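Local coordinates for protein glycosyl hydrolase (Streptomyces cattleya, PDB 7LR8) that binds the disaccharide Manβ1-4GlcNAc and, as a family GH5 glycosidase, probably cleaves such β-mannosidic linkages during N-glycan breakdown, at residues Y248-A253 against R262-Q267; F209-S214 against K254-E259. The protein carries 1 engineered substitution. One frame throughout, in Å; residues are numbered along the deposited sequence.

Contact 1 of 2, residues Y248-A253 against R262-Q267; sequences YLVELA and RPVWLQ
Val250 and Val264 meet with no flat group between them; neither ring touches the opposite segment, and each is faced by a side chain of its own segment. Leu252 CB lies 4.2 Å above one face of the Tyr248 ring, displaced toward its rim, and Gln267 CG sits over the centre of one face of the Trp265 indole. The setting is the β-α-β crossover from strand 221-225 through helix 240-253 to the parallel strand 264-269 of the (β/α)8 barrel expected of a GH5 enzyme; the helix packs against the strand it leads into. Trp265 points away from the helix, its NE1 hydrogen-bonded to Thr302 of strand 298-304; Val264 points toward the helix. Branched at CB, valine suits a strand and offers two methyls to the helix. With CG1 anti to the backbone N (chi1 -176°), Val264 directs that methyl at the helix backbone, 3.9 Å from Val250 CA. The same methyl meets Ala253 CB at 4.3 Å, where the small alanine lets helix and strand come near; the CA atoms of Val250 and Val264 are 6.0 Å apart. The two valines meet at an angle, Val250 CG1 reaching Val264 CB at 4.2 Å and Val250 CG2 facing Val264 CG1. No hydrogen bond spans the two segments, so the buried interface rests on apolar contacts. The strand's backbone polar groups bond to its neighbours, Val264 to Glu297 and Trp299, Trp265 to Thr221 and Val223. Glu251 points away from the strand, its OE1 hydrogen-bonded to Thr397. The closest approach is made by the other Val264 methyl: CG2 lies 3.8 Å from Val250 O.

Contact 2 of 2, residues F209-S214 against K254-E259; sequences FTPAHS and KAWARE
Ala212 and Trp256 bring the two backbones nearest, their CA atoms 5.6 Å apart. Segment 209-214 runs from an extended approach into the first turn of helix 211-216, whereas 254-259 is the chain leaving helix 240-253, drawn into a turn by a hydrogen bond from Ala257 N to Lys254 O. Thr210 is the N-cap: its OG1 accepts from His213 N at 3.1 Å with an N-H...O angle of 158°, and lies over the centre of the His213 ring. Pro211 follows in the first turn, a place that suits proline because no earlier helical carbonyl needs its missing N-H. Its ring is laid over one face of the Trp256 indole: Pro211 CB stands above the middle, 3.4 Å from the centroid of the five-membered ring and 18° off the normal, a CH-pi contact, and Pro211 CG lies toward the six-membered ring, 3.8 Å from Trp256 CZ2. Trp256 CG sits beside its own backbone N (chi1 -76°), and the ring is turned to put that face toward Pro211. Ala212 CB adds a looser contact, 4.4 Å from Trp256 CD1. With an alanine replacing Trp256, Pro211 CB would probably lose its aromatic platform and a gap would open between helix start and loop. Trp256 O is hydrogen-bonded to Arg216 NE. The contact joins the N-terminal turn of helix 211-216 to the α-to-β loop that follows helix 240-253 in a (β/α)8 barrel.

Overall arrangement
From the N terminus, the chain first passes residues 209-214, at the start of helix 211-216, then strand 221-225 and helix 240-253. Residues 248-253, on helix 240-253, run directly into 254-259, which turn back on 209-214 and close contact 2 over 39 intervening residues. Only then does strand 264-269 begin, and 262-267 close contact 1 over eight residues. The segments therefore alternate along the chain and the two contacts cross, their centres about 10 Å apart. Arg262 NH2 probably hydrogen-bonds to Ser214 O, linking the two, and Val264 CG2 packs on Lys254 CG. Contact 1 ties helix 240-253 to strand 264-269; contact 2 ties the start of helix 211-216 to the loop between that helix and strand.

Contact 1 of 2, residues Y248-A253 against R262-Q267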
ATOM      1  N   TYR B 248      25.945 -22.097  10.951  1.00 17.15           N
ATOM      2  CA  TYR B 248      26.840 -20.964  11.169  1.00 20.72           C
ATOM      3  C   TYR B 248      26.114 -19.787  11.812  1.00 21.43           C
ATOM      4  O   TYR B 248      26.619 -19.176  12.762  1.00 22.48           O
ATOM      5  CB  TYR B 248      27.439 -20.522   9.847  1.00 23.59           C
ATOM      6  CG  TYR B 248      28.204 -19.220   9.912  1.00 20.06           C
ATOM      7  CD1 TYR B 248      29.273 -19.065  10.783  1.00 21.62           C
ATOM      8  CD2 TYR B 248      27.897 -18.174   9.060  1.00 21.06           C
ATOM      9  CE1 TYR B 248      29.998 -17.882  10.828  1.00 19.70           C
ATOM     10  CE2 TYR B 248      28.620 -16.994   9.089  1.00 20.44           C
ATOM     11  CZ  TYR B 248      29.665 -16.854   9.970  1.00 23.90           C
ATOM     12  OH  TYR B 248      30.387 -15.679   9.995  1.00 24.30           O
ATOM     13  N   LEU B 249      24.961 -19.405  11.265  1.00 20.35           N
ATOM     14  CA  LEU B 249      24.254 -18.262  11.837  1.00 19.79           C
ATOM     15  C   LEU B 249      23.860 -18.545  13.279  1.00 20.41           C
ATOM     16  O   LEU B 249      23.910 -17.650  14.134  1.00 21.52           O
ATOM     17  CB  LEU B 249      23.023 -17.914  10.998  1.00 22.41           C
ATOM     18  CG  LEU B 249      23.230 -17.141   9.698  1.00 25.22           C
ATOM     19  CD1 LEU B 249      21.868 -16.805   9.108  1.00 26.51           C
ATOM     20  CD2 LEU B 249      24.059 -15.878   9.926  1.00 26.59           C
ATOM     21  N   VAL B 250      23.478 -19.792  13.570  1.00 21.06           N
ATOM     22  CA  VAL B 250      23.115 -20.173  14.933  1.00 20.98           C
ATOM     23  C   VAL B 250      24.290 -19.946  15.874  1.00 22.88           C
ATOM     24  O   VAL B 250      24.155 -19.300  16.918  1.00 24.75           O
ATOM     25  CB  VAL B 250      22.636 -21.639  14.968  1.00 19.51           C
ATOM     26  CG1 VAL B 250      22.605 -22.187  16.407  1.00 22.32           C
ATOM     27  CG2 VAL B 250      21.270 -21.775  14.301  1.00 22.26           C
ATOM     28  N   GLU B 251      25.465 -20.473  15.515  1.00 20.05           N
ATOM     29  CA  GLU B 251      26.611 -20.366  16.410  1.00 18.81           C
ATOM     30  C   GLU B 251      27.184 -18.953  16.421  1.00 23.84           C
ATOM     31  O   GLU B 251      27.729 -18.518  17.441  1.00 22.83           O
ATOM     32  CB  GLU B 251      27.685 -21.386  16.024  1.00 20.55           C
ATOM     33  CG  GLU B 251      27.245 -22.821  16.254  1.00 24.38           C
ATOM     34  CD  GLU B 251      26.818 -23.061  17.684  1.00 25.91           C
ATOM     35  OE1 GLU B 251      27.582 -22.675  18.597  1.00 24.90           O
ATOM     36  OE2 GLU B 251      25.724 -23.639  17.894  1.00 26.46           O
ATOM     37  N   LEU B 252      27.076 -18.231  15.302  1.00 20.89           N
ATOM     38  CA  LEU B 252      27.541 -16.850  15.268  1.00 22.05           C
ATOM     39  C   LEU B 252      26.717 -15.980  16.202  1.00 22.32           C
ATOM     40  O   LEU B 252      27.267 -15.159  16.947  1.00 22.19           O
ATOM     41  CB  LEU B 252      27.463 -16.307  13.839  1.00 21.52           C
ATOM     42  CG  LEU B 252      27.860 -14.845  13.616  1.00 23.39           C
ATOM     43  CD1 LEU B 252      29.324 -14.649  13.965  1.00 25.83           C
ATOM     44  CD2 LEU B 252      27.596 -14.430  12.177  1.00 20.68           C
ATOM     45  N   ALA B 253      25.394 -16.154  16.174  1.00 21.38           N
ATOM     46  CA  ALA B 253      24.502 -15.307  16.960  1.00 22.75           C
ATOM     47  C   ALA B 253      24.784 -15.436  18.453  1.00 21.89           C
ATOM     48  O   ALA B 253      24.568 -14.485  19.215  1.00 22.73           O
ATOM     49  CB  ALA B 253      23.048 -15.663  16.650  1.00 24.11           C
ATOM     50  N   ARG B 262      21.107 -18.747  26.042  1.00 24.12           N
ATOM     51  CA  ARG B 262      20.007 -18.104  25.327  1.00 24.76           C
ATOM     52  C   ARG B 262      19.689 -18.900  24.065  1.00 23.05           C
ATOM     53  O   ARG B 262      20.594 -19.173  23.268  1.00 23.04           O
ATOM     54  CB  ARG B 262      20.367 -16.665  24.953  1.00 25.40           C
ATOM     55  CG  ARG B 262      19.333 -15.967  24.051  1.00 26.08           C
ATOM     56  CD  ARG B 262      19.813 -14.559  23.712  1.00 24.32           C
ATOM     57  NE  ARG B 262      18.985 -13.806  22.770  1.00 25.32           N
ATOM     58  CZ  ARG B 262      18.071 -12.894  23.120  1.00 27.08           C
ATOM     59  NH1 ARG B 262      17.814 -12.661  24.409  1.00 26.51           N
ATOM     60  NH2 ARG B 262      17.402 -12.227  22.179  1.00 23.96           N
ATOM     61  N   PRO B 263      18.443 -19.322  23.865  1.00 23.49           N
ATOM     62  CA  PRO B 263      18.122 -20.104  22.665  1.00 21.57           C
ATOM     63  C   PRO B 263      18.257 -19.274  21.399  1.00 25.96           C
ATOM     64  O   PRO B 263      18.016 -18.063  21.394  1.00 22.24           O
ATOM     65  CB  PRO B 263      16.664 -20.524  22.892  1.00 23.08           C
ATOM     66  CG  PRO B 263      16.441 -20.366  24.380  1.00 24.56           C
ATOM     67  CD  PRO B 263      17.285 -19.186  24.762  1.00 23.44           C
ATOM     68  N   VAL B 264      18.652 -19.946  20.317  1.00 21.14           N
ATOM     69  CA  VAL B 264      18.696 -19.363  18.977  1.00 21.44           C
ATOM     70  C   VAL B 264      17.646 -20.067  18.127  1.00 20.79           C
ATOM     71  O   VAL B 264      17.673 -21.295  17.988  1.00 21.95           O
ATOM     72  CB  VAL B 264      20.086 -19.484  18.333  1.00 20.84           C
ATOM     73  CG1 VAL B 264      20.100 -18.763  16.974  1.00 18.88           C
ATOM     74  CG2 VAL B 264      21.149 -18.898  19.250  1.00 25.61           C
ATOM     75  N   TRP B 265      16.721 -19.290  17.562  1.00 19.06           N
ATOM     76  CA  TRP B 265      15.625 -19.819  16.753  1.00 22.52           C
ATOM     77  C   TRP B 265      15.984 -19.660  15.278  1.00 19.37           C
ATOM     78  O   TRP B 265      16.061 -18.541  14.769  1.00 18.63           O
ATOM     79  CB  TRP B 265      14.323 -19.093  17.100  1.00 21.40           C
ATOM     80  CG  TRP B 265      13.083 -19.602  16.399  1.00 19.06           C
ATOM     81  CD1 TRP B 265      13.001 -20.617  15.478  1.00 22.57           C
ATOM     82  CD2 TRP B 265      11.752 -19.113  16.574  1.00 20.33           C
ATOM     83  NE1 TRP B 265      11.695 -20.782  15.075  1.00 19.31           N
ATOM     84  CE2 TRP B 265      10.914 -19.862  15.727  1.00 21.20           C
ATOM     85  CE3 TRP B 265      11.184 -18.091  17.360  1.00 21.62           C
ATOM     86  CZ2 TRP B 265       9.537 -19.646  15.661  1.00 21.88           C
ATOM     87  CZ3 TRP B 265       9.826 -17.884  17.291  1.00 23.08           C
ATOM     88  CH2 TRP B 265       9.017 -18.642  16.440  1.00 23.21           C
ATOM     89  N   LEU B 266      16.225 -20.777  14.588  1.00 18.36           N
ATOM     90  CA  LEU B 266      16.355 -20.730  13.132  1.00 15.98           C
ATOM     91  C   LEU B 266      14.951 -20.579  12.567  1.00 19.63           C
ATOM     92  O   LEU B 266      14.264 -21.554  12.259  1.00 18.53           O
ATOM     93  CB  LEU B 266      17.052 -21.984  12.610  1.00 15.74           C
ATOM     94  CG  LEU B 266      17.203 -22.026  11.100  1.00 15.45           C
ATOM     95  CD1 LEU B 266      18.112 -20.902  10.609  1.00 18.32           C
ATOM     96  CD2 LEU B 266      17.771 -23.401  10.701  1.00 16.41           C
ATOM     97  N   GLN B 267      14.498 -19.328  12.476  1.00 16.63           N
ATOM     98  CA  GLN B 267      13.111 -19.016  12.194  1.00 17.37           C
ATOM     99  C   GLN B 267      12.788 -19.000  10.711  1.00 17.21           C
ATOM    100  O   GLN B 267      11.605 -19.036  10.350  1.00 17.92           O
ATOM    101  CB  GLN B 267      12.763 -17.658  12.823  1.00 18.21           C
ATOM    102  CG  GLN B 267      11.294 -17.403  12.985  1.00 19.49           C
ATOM    103  CD  GLN B 267      11.031 -15.994  13.460  1.00 23.28           C
ATOM    104  OE1 GLN B 267      11.587 -15.040  12.910  1.00 20.79           O
ATOM    105  NE2 GLN B 267      10.195 -15.851  14.483  1.00 21.94           N
TER

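Contact 2 of 2, residues F209-S214 against K254-E259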
ATOM      1  N   PHE B 209      20.587  -2.072  12.424  1.00 19.60           N
ATOM      2  CA  PHE B 209      20.211  -3.165  13.305  1.00 21.27           C
ATOM      3  C   PHE B 209      21.433  -4.046  13.482  1.00 23.11           C
ATOM      4  O   PHE B 209      22.048  -4.460  12.493  1.00 20.85           O
ATOM      5  CB  PHE B 209      19.025  -3.942  12.729  1.00 16.74           C
ATOM      6  CG  PHE B 209      17.697  -3.234  12.899  1.00 18.84           C
ATOM      7  CD1 PHE B 209      17.318  -2.210  12.037  1.00 18.14           C
ATOM      8  CD2 PHE B 209      16.821  -3.612  13.909  1.00 22.05           C
ATOM      9  CE1 PHE B 209      16.085  -1.559  12.195  1.00 19.63           C
ATOM     10  CE2 PHE B 209      15.592  -2.972  14.078  1.00 20.20           C
ATOM     11  CZ  PHE B 209      15.223  -1.938  13.219  1.00 20.66           C
ATOM     12  N   THR B 210      21.822  -4.279  14.732  1.00 21.75           N
ATOM     13  CA  THR B 210      23.127  -4.851  15.028  1.00 22.51           C
ATOM     14  C   THR B 210      23.018  -6.282  15.542  1.00 26.00           C
ATOM     15  O   THR B 210      21.936  -6.743  15.926  1.00 23.91           O
ATOM     16  CB  THR B 210      23.859  -4.002  16.076  1.00 21.63           C
ATOM     17  OG1 THR B 210      23.171  -4.097  17.333  1.00 21.57           O
ATOM     18  CG2 THR B 210      23.931  -2.533  15.636  1.00 21.95           C
ATOM     19  N   PRO B 211      24.131  -7.025  15.554  1.00 21.37           N
ATOM     20  CA  PRO B 211      24.107  -8.333  16.229  1.00 23.12           C
ATOM     21  C   PRO B 211      23.715  -8.226  17.690  1.00 20.67           C
ATOM     22  O   PRO B 211      23.009  -9.094  18.214  1.00 22.10           O
ATOM     23  CB  PRO B 211      25.545  -8.837  16.067  1.00 21.83           C
ATOM     24  CG  PRO B 211      26.085  -8.099  14.865  1.00 19.88           C
ATOM     25  CD  PRO B 211      25.431  -6.749  14.911  1.00 22.66           C
ATOM     26  N   ALA B 212      24.156  -7.171  18.368  1.00 22.16           N
ATOM     27  CA  ALA B 212      23.782  -6.989  19.765  1.00 22.96           C
ATOM     28  C   ALA B 212      22.269  -6.845  19.926  1.00 24.89           C
ATOM     29  O   ALA B 212      21.689  -7.397  20.871  1.00 25.07           O
ATOM     30  CB  ALA B 212      24.508  -5.776  20.342  1.00 24.77           C
ATOM     31  N   HIS B 213      21.610  -6.105  19.021  1.00 22.24           N
ATOM     32  CA  HIS B 213      20.153  -5.982  19.101  1.00 19.79           C
ATOM     33  C   HIS B 213      19.485  -7.348  19.010  1.00 22.80           C
ATOM     34  O   HIS B 213      18.546  -7.641  19.762  1.00 23.49           O
ATOM     35  CB  HIS B 213      19.601  -5.093  17.982  1.00 20.16           C
ATOM     36  CG  HIS B 213      20.045  -3.661  18.022  1.00 23.72           C
ATOM     37  ND1 HIS B 213      20.182  -2.910  16.875  1.00 24.57           N
ATOM     38  CD2 HIS B 213      20.325  -2.827  19.053  1.00 23.93           C
ATOM     39  CE1 HIS B 213      20.559  -1.685  17.193  1.00 24.47           C
ATOM     40  NE2 HIS B 213      20.650  -1.606  18.508  1.00 25.59           N
ATOM     41  N   SER B 214      19.936  -8.187  18.071  1.00 20.94           N
ATOM     42  CA  SER B 214      19.292  -9.480  17.858  1.00 19.40           C
ATOM     43  C   SER B 214      19.500 -10.418  19.044  1.00 19.06           C
ATOM     44  O   SER B 214      18.599 -11.185  19.407  1.00 20.92           O
ATOM     45  CB  SER B 214      19.825 -10.122  16.577  1.00 19.14           C
ATOM     46  OG  SER B 214      19.277  -9.484  15.431  1.00 21.45           O
ATOM     47  N   LYS B 254      25.294 -16.590  18.879  1.00 22.25           N
ATOM     48  CA  LYS B 254      25.608 -16.817  20.280  1.00 22.34           C
ATOM     49  C   LYS B 254      26.709 -15.898  20.800  1.00 26.44           C
ATOM     50  O   LYS B 254      26.763 -15.650  22.010  1.00 25.58           O
ATOM     51  CB  LYS B 254      26.012 -18.278  20.489  1.00 23.01           C
ATOM     52  CG  LYS B 254      24.858 -19.257  20.283  1.00 23.68           C
ATOM     53  CD  LYS B 254      25.295 -20.701  20.431  1.00 24.32           C
ATOM     54  CE  LYS B 254      24.095 -21.628  20.271  1.00 25.42           C
ATOM     55  NZ  LYS B 254      24.492 -23.047  20.335  1.00 24.01           N
ATOM     56  N   ALA B 255      27.594 -15.395  19.930  1.00 24.64           N
ATOM     57  CA  ALA B 255      28.719 -14.606  20.428  1.00 24.34           C
ATOM     58  C   ALA B 255      28.258 -13.369  21.188  1.00 23.85           C
ATOM     59  O   ALA B 255      28.942 -12.933  22.122  1.00 23.40           O
ATOM     60  CB  ALA B 255      29.640 -14.200  19.279  1.00 25.23           C
ATOM     61  N   TRP B 256      27.112 -12.801  20.813  1.00 23.81           N
ATOM     62  CA  TRP B 256      26.635 -11.538  21.366  1.00 24.96           C
ATOM     63  C   TRP B 256      25.650 -11.709  22.514  1.00 27.44           C
ATOM     64  O   TRP B 256      25.212 -10.707  23.088  1.00 26.18           O
ATOM     65  CB  TRP B 256      25.983 -10.685  20.265  1.00 24.96           C
ATOM     66  CG  TRP B 256      26.970 -10.035  19.340  1.00 25.25           C
ATOM     67  CD1 TRP B 256      27.532  -8.798  19.473  1.00 26.08           C
ATOM     68  CD2 TRP B 256      27.513 -10.596  18.138  1.00 25.80           C
ATOM     69  NE1 TRP B 256      28.394  -8.553  18.430  1.00 24.41           N
ATOM     70  CE2 TRP B 256      28.407  -9.649  17.601  1.00 22.00           C
ATOM     71  CE3 TRP B 256      27.339 -11.817  17.470  1.00 26.92           C
ATOM     72  CZ2 TRP B 256      29.111  -9.871  16.417  1.00 25.76           C
ATOM     73  CZ3 TRP B 256      28.043 -12.039  16.295  1.00 25.49           C
ATOM     74  CH2 TRP B 256      28.916 -11.070  15.780  1.00 27.64           C
ATOM     75  N   ALA B 257      25.289 -12.941  22.867  1.00 25.65           N
ATOM     76  CA  ALA B 257      24.333 -13.149  23.948  1.00 27.55           C
ATOM     77  C   ALA B 257      24.965 -12.850  25.301  1.00 28.77           C
ATOM     78  O   ALA B 257      26.128 -13.181  25.553  1.00 31.67           O
ATOM     79  CB  ALA B 257      23.808 -14.588  23.933  1.00 23.06           C
ATOM     80  N   ARG B 258      24.179 -12.230  26.189  1.00 30.08           N
ATOM     81  CA  ARG B 258      24.605 -12.080  27.573  1.00 30.94           C
ATOM     82  C   ARG B 258      24.348 -13.348  28.375  1.00 30.96           C
ATOM     83  O   ARG B 258      25.136 -13.681  29.264  1.00 37.91           O
ATOM     84  CB  ARG B 258      23.899 -10.880  28.220  1.00 35.91           C
ATOM     85  N   GLU B 259      23.265 -14.094  28.060  1.00 28.64           N
ATOM     86  CA  GLU B 259      23.016 -15.353  28.759  1.00 30.21           C
ATOM     87  C   GLU B 259      23.713 -16.499  28.034  1.00 29.63           C
ATOM     88  O   GLU B 259      23.594 -16.608  26.808  1.00 31.93           O
ATOM     89  CB  GLU B 259      21.524 -15.647  28.857  1.00 30.65           C
TER